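Local coordinates for protein malonate decarboxylase subunit alpha (Acinetobacter baumannii ATCC 17978, PDB 6MPR) that forms the alpha subunit of malonate decarboxylase and probably acts as the transferase that exchanges acyl groups during malonate breakdown, at residues A[114-119]-A[135-140]. Residues are numbered along the deposited sequence; the frame is centred on the assembly and turned at random.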
ATOM      1  N   LEU A 114     -21.983  -8.235   0.571  1.00 11.30           N
ATOM      2  CA  LEU A 114     -20.967  -7.882   1.554  1.00 11.82           C
ATOM      3  C   LEU A 114     -19.580  -8.066   0.966  1.00 13.39           C
ATOM      4  O   LEU A 114     -19.265  -9.138   0.442  1.00 14.21           O
ATOM      5  CB  LEU A 114     -21.106  -8.732   2.822  1.00 13.70           C
ATOM      6  CG  LEU A 114     -20.006  -8.511   3.869  1.00 10.07           C
ATOM      7  CD1 LEU A 114     -20.097  -7.081   4.465  1.00 10.01           C
ATOM      8  CD2 LEU A 114     -20.094  -9.576   4.953  1.00 11.70           C
ATOM      9  N   ASP A 115     -18.763  -7.014   1.040  1.00 10.85           N
ATOM     10  CA  ASP A 115     -17.322  -7.092   0.822  1.00  8.22           C
ATOM     11  C   ASP A 115     -16.652  -6.673   2.118  1.00 13.81           C
ATOM     12  O   ASP A 115     -16.984  -5.616   2.665  1.00 10.76           O
ATOM     13  CB  ASP A 115     -16.863  -6.192  -0.328  1.00  9.17           C
ATOM     14  CG  ASP A 115     -17.091  -6.830  -1.687  1.00 17.32           C
ATOM     15  OD1 ASP A 115     -16.341  -7.764  -2.054  1.00 14.02           O
ATOM     16  OD2 ASP A 115     -18.043  -6.425  -2.381  1.00 16.02           O
ATOM     17  N   PHE A 116     -15.733  -7.500   2.622  1.00 12.37           N
ATOM     18  CA  PHE A 116     -15.160  -7.246   3.943  1.00 10.74           C
ATOM     19  C   PHE A 116     -13.735  -7.769   4.016  1.00 12.69           C
ATOM     20  O   PHE A 116     -13.237  -8.417   3.089  1.00 11.76           O
ATOM     21  CB  PHE A 116     -16.014  -7.855   5.074  1.00  7.70           C
ATOM     22  CG  PHE A 116     -15.922  -9.368   5.191  1.00 11.02           C
ATOM     23  CD1 PHE A 116     -16.548 -10.192   4.269  1.00 13.70           C
ATOM     24  CD2 PHE A 116     -15.246  -9.953   6.254  1.00 10.78           C
ATOM     25  CE1 PHE A 116     -16.485 -11.587   4.393  1.00 15.24           C
ATOM     26  CE2 PHE A 116     -15.168 -11.330   6.385  1.00 12.49           C
ATOM     27  CZ  PHE A 116     -15.774 -12.153   5.445  1.00 12.46           C
ATOM     28  N   SER A 117     -13.069  -7.450   5.133  1.00 10.09           N
ATOM     29  CA  SER A 117     -11.723  -7.948   5.407  1.00  8.89           C
ATOM     30  C   SER A 117     -11.632  -8.822   6.649  1.00 15.01           C
ATOM     31  O   SER A 117     -11.033  -9.907   6.592  1.00 12.09           O
ATOM     32  CB  SER A 117     -10.738  -6.780   5.520  1.00  9.94           C
ATOM     33  OG  SER A 117      -9.435  -7.267   5.811  1.00 11.18           O
ATOM     34  N   PHE A 118     -12.194  -8.409   7.781  1.00 10.19           N
ATOM     35  CA  PHE A 118     -12.061  -9.213   8.991  1.00  9.18           C
ATOM     36  C   PHE A 118     -13.417  -9.636   9.537  1.00 11.81           C
ATOM     37  O   PHE A 118     -14.384  -8.876   9.481  1.00 11.87           O
ATOM     38  CB  PHE A 118     -11.279  -8.472  10.084  1.00 13.78           C
ATOM     39  CG  PHE A 118     -11.085  -9.291  11.330  1.00 13.00           C
ATOM     40  CD1 PHE A 118     -10.131 -10.300  11.374  1.00 18.02           C
ATOM     41  CD2 PHE A 118     -11.883  -9.080  12.442  1.00 19.18           C
ATOM     42  CE1 PHE A 118      -9.968 -11.066  12.510  1.00 22.89           C
ATOM     43  CE2 PHE A 118     -11.717  -9.843  13.597  1.00 22.76           C
ATOM     44  CZ  PHE A 118     -10.764 -10.835  13.627  1.00 21.98           C
ATOM     45  N   ALA A 119     -13.476 -10.870  10.037  1.00 14.04           N
ATOM     46  CA  ALA A 119     -14.571 -11.342  10.873  1.00 15.30           C
ATOM     47  C   ALA A 119     -14.015 -12.358  11.857  1.00 16.76           C
ATOM     48  O   ALA A 119     -12.976 -12.987  11.616  1.00 16.63           O
ATOM     49  CB  ALA A 119     -15.708 -11.959  10.050  1.00 12.34           C
ATOM     50  N   LEU A 135     -27.188 -13.403   2.491  1.00 15.06           N
ATOM     51  CA  LEU A 135     -25.919 -12.696   2.405  1.00 14.63           C
ATOM     52  C   LEU A 135     -25.167 -13.240   1.203  1.00 14.21           C
ATOM     53  O   LEU A 135     -25.000 -14.456   1.078  1.00 16.45           O
ATOM     54  CB  LEU A 135     -25.104 -12.868   3.701  1.00 16.07           C
ATOM     55  CG  LEU A 135     -23.805 -12.056   3.841  1.00 19.26           C
ATOM     56  CD1 LEU A 135     -23.461 -11.758   5.295  1.00 18.52           C
ATOM     57  CD2 LEU A 135     -22.631 -12.788   3.194  1.00 25.23           C
ATOM     58  N   GLU A 136     -24.743 -12.346   0.313  1.00 15.62           N
ATOM     59  CA  GLU A 136     -23.988 -12.702  -0.889  1.00 13.76           C
ATOM     60  C   GLU A 136     -22.588 -12.122  -0.735  1.00 17.46           C
ATOM     61  O   GLU A 136     -22.423 -10.899  -0.762  1.00 20.03           O
ATOM     62  CB  GLU A 136     -24.669 -12.155  -2.143  1.00 19.28           C
ATOM     63  CG  GLU A 136     -26.086 -12.706  -2.378  1.00 22.14           C
ATOM     64  CD  GLU A 136     -26.863 -11.975  -3.479  1.00 36.72           C
ATOM     65  OE1 GLU A 136     -26.269 -11.158  -4.221  1.00 40.01           O
ATOM     66  OE2 GLU A 136     -28.086 -12.218  -3.593  1.00 39.87           O
ATOM     67  N   ILE A 137     -21.587 -12.992  -0.562  1.00 17.06           N
ATOM     68  CA  ILE A 137     -20.210 -12.531  -0.439  1.00 16.47           C
ATOM     69  C   ILE A 137     -19.702 -12.064  -1.794  1.00 18.44           C
ATOM     70  O   ILE A 137     -19.873 -12.748  -2.811  1.00 19.50           O
ATOM     71  CB  ILE A 137     -19.301 -13.634   0.122  1.00 24.96           C
ATOM     72  CG1 ILE A 137     -19.689 -13.972   1.552  1.00 31.87           C
ATOM     73  CG2 ILE A 137     -17.852 -13.152   0.145  1.00 23.73           C
ATOM     74  CD1 ILE A 137     -19.226 -12.946   2.565  1.00 24.42           C
ATOM     75  N   GLY A 138     -19.095 -10.881  -1.817  1.00 14.54           N
ATOM     76  CA  GLY A 138     -18.258 -10.493  -2.938  1.00 16.70           C
ATOM     77  C   GLY A 138     -16.916 -11.182  -2.832  1.00 13.84           C
ATOM     78  O   GLY A 138     -16.649 -12.162  -3.538  1.00 18.08           O
ATOM     79  N   ALA A 139     -16.070 -10.703  -1.923  1.00 14.52           N
ATOM     80  CA  ALA A 139     -14.802 -11.358  -1.646  1.00 16.68           C
ATOM     81  C   ALA A 139     -14.349 -10.953  -0.259  1.00 10.24           C
ATOM     82  O   ALA A 139     -14.790  -9.933   0.288  1.00 13.17           O
ATOM     83  CB  ALA A 139     -13.724 -10.996  -2.676  1.00 15.21           C
ATOM     84  N   ILE A 140     -13.459 -11.763   0.297  1.00 13.22           N
ATOM     85  CA  ILE A 140     -12.750 -11.437   1.529  1.00 14.73           C
ATOM     86  C   ILE A 140     -11.393 -10.854   1.162  1.00 16.49           C
ATOM     87  O   ILE A 140     -10.677 -11.416   0.330  1.00 13.13           O
ATOM     88  CB  ILE A 140     -12.580 -12.676   2.421  1.00 18.04           C
ATOM     89  CG1 ILE A 140     -13.877 -13.492   2.456  1.00 22.32           C
ATOM     90  CG2 ILE A 140     -12.156 -12.242   3.813  1.00 17.74           C
ATOM     91  CD1 ILE A 140     -13.719 -14.821   3.149  1.00 27.16           C
TER
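Leu114 is held between Glu136 and Gly138 in a parallel pairing of strand 111-116 with 136-140. The amide of Gly138 gives the carbonyl oxygen of Leu114 a nearly straight hydrogen bond (N to O 2.9 Å, 174° at the hydrogen), and Leu114 N donates to Glu136 O. Beyond this the register slips by one residue, a beta bulge, so that Phe116 pairs with Ile140 and its carbonyl oxygen receives a CA-H...O contact from Ile140 CA.

At the bulge the amide of Ala139 is met by a side chain, the carboxylate of Asp115. Asp115 OD1 accepts this N-H (OD1 to N 3.0 Å) from above the carboxylate plane and with a bent geometry, 130° at the hydrogen. With CG turned beside its own backbone N (chi1 -81°), the carboxylate reaches over the backbone of Gly138, where a beta carbon would collide with OD1; glycine therefore suits the site. OD2 is hydrogen-bonded to His91 NE2, which ties the same carboxylate to the next strand, 90-94.

Leu114, Phe116, Ile137 and Ile140 share the other face of the sheet. Ile140 lies alongside Phe116, its CG2 making a CH-pi contact over the ring face (4.3 Å to the centroid), while Ile137 reaches the ring edge at CE1 with CD1 alone (3.6 Å). Branching at CB lets Ile140 bring both CG1 and CG2 to the ring. Leu114 CD2 touches Leu135 CD1 at 4.0 Å, and helix 125-131 packs on Leu135 and Ile137.

The helix between the two parallel strands makes this a beta-alpha-beta unit, at the border of a parallel alpha/beta sheet whose outermost strand on this side, within this chain, is 136-140.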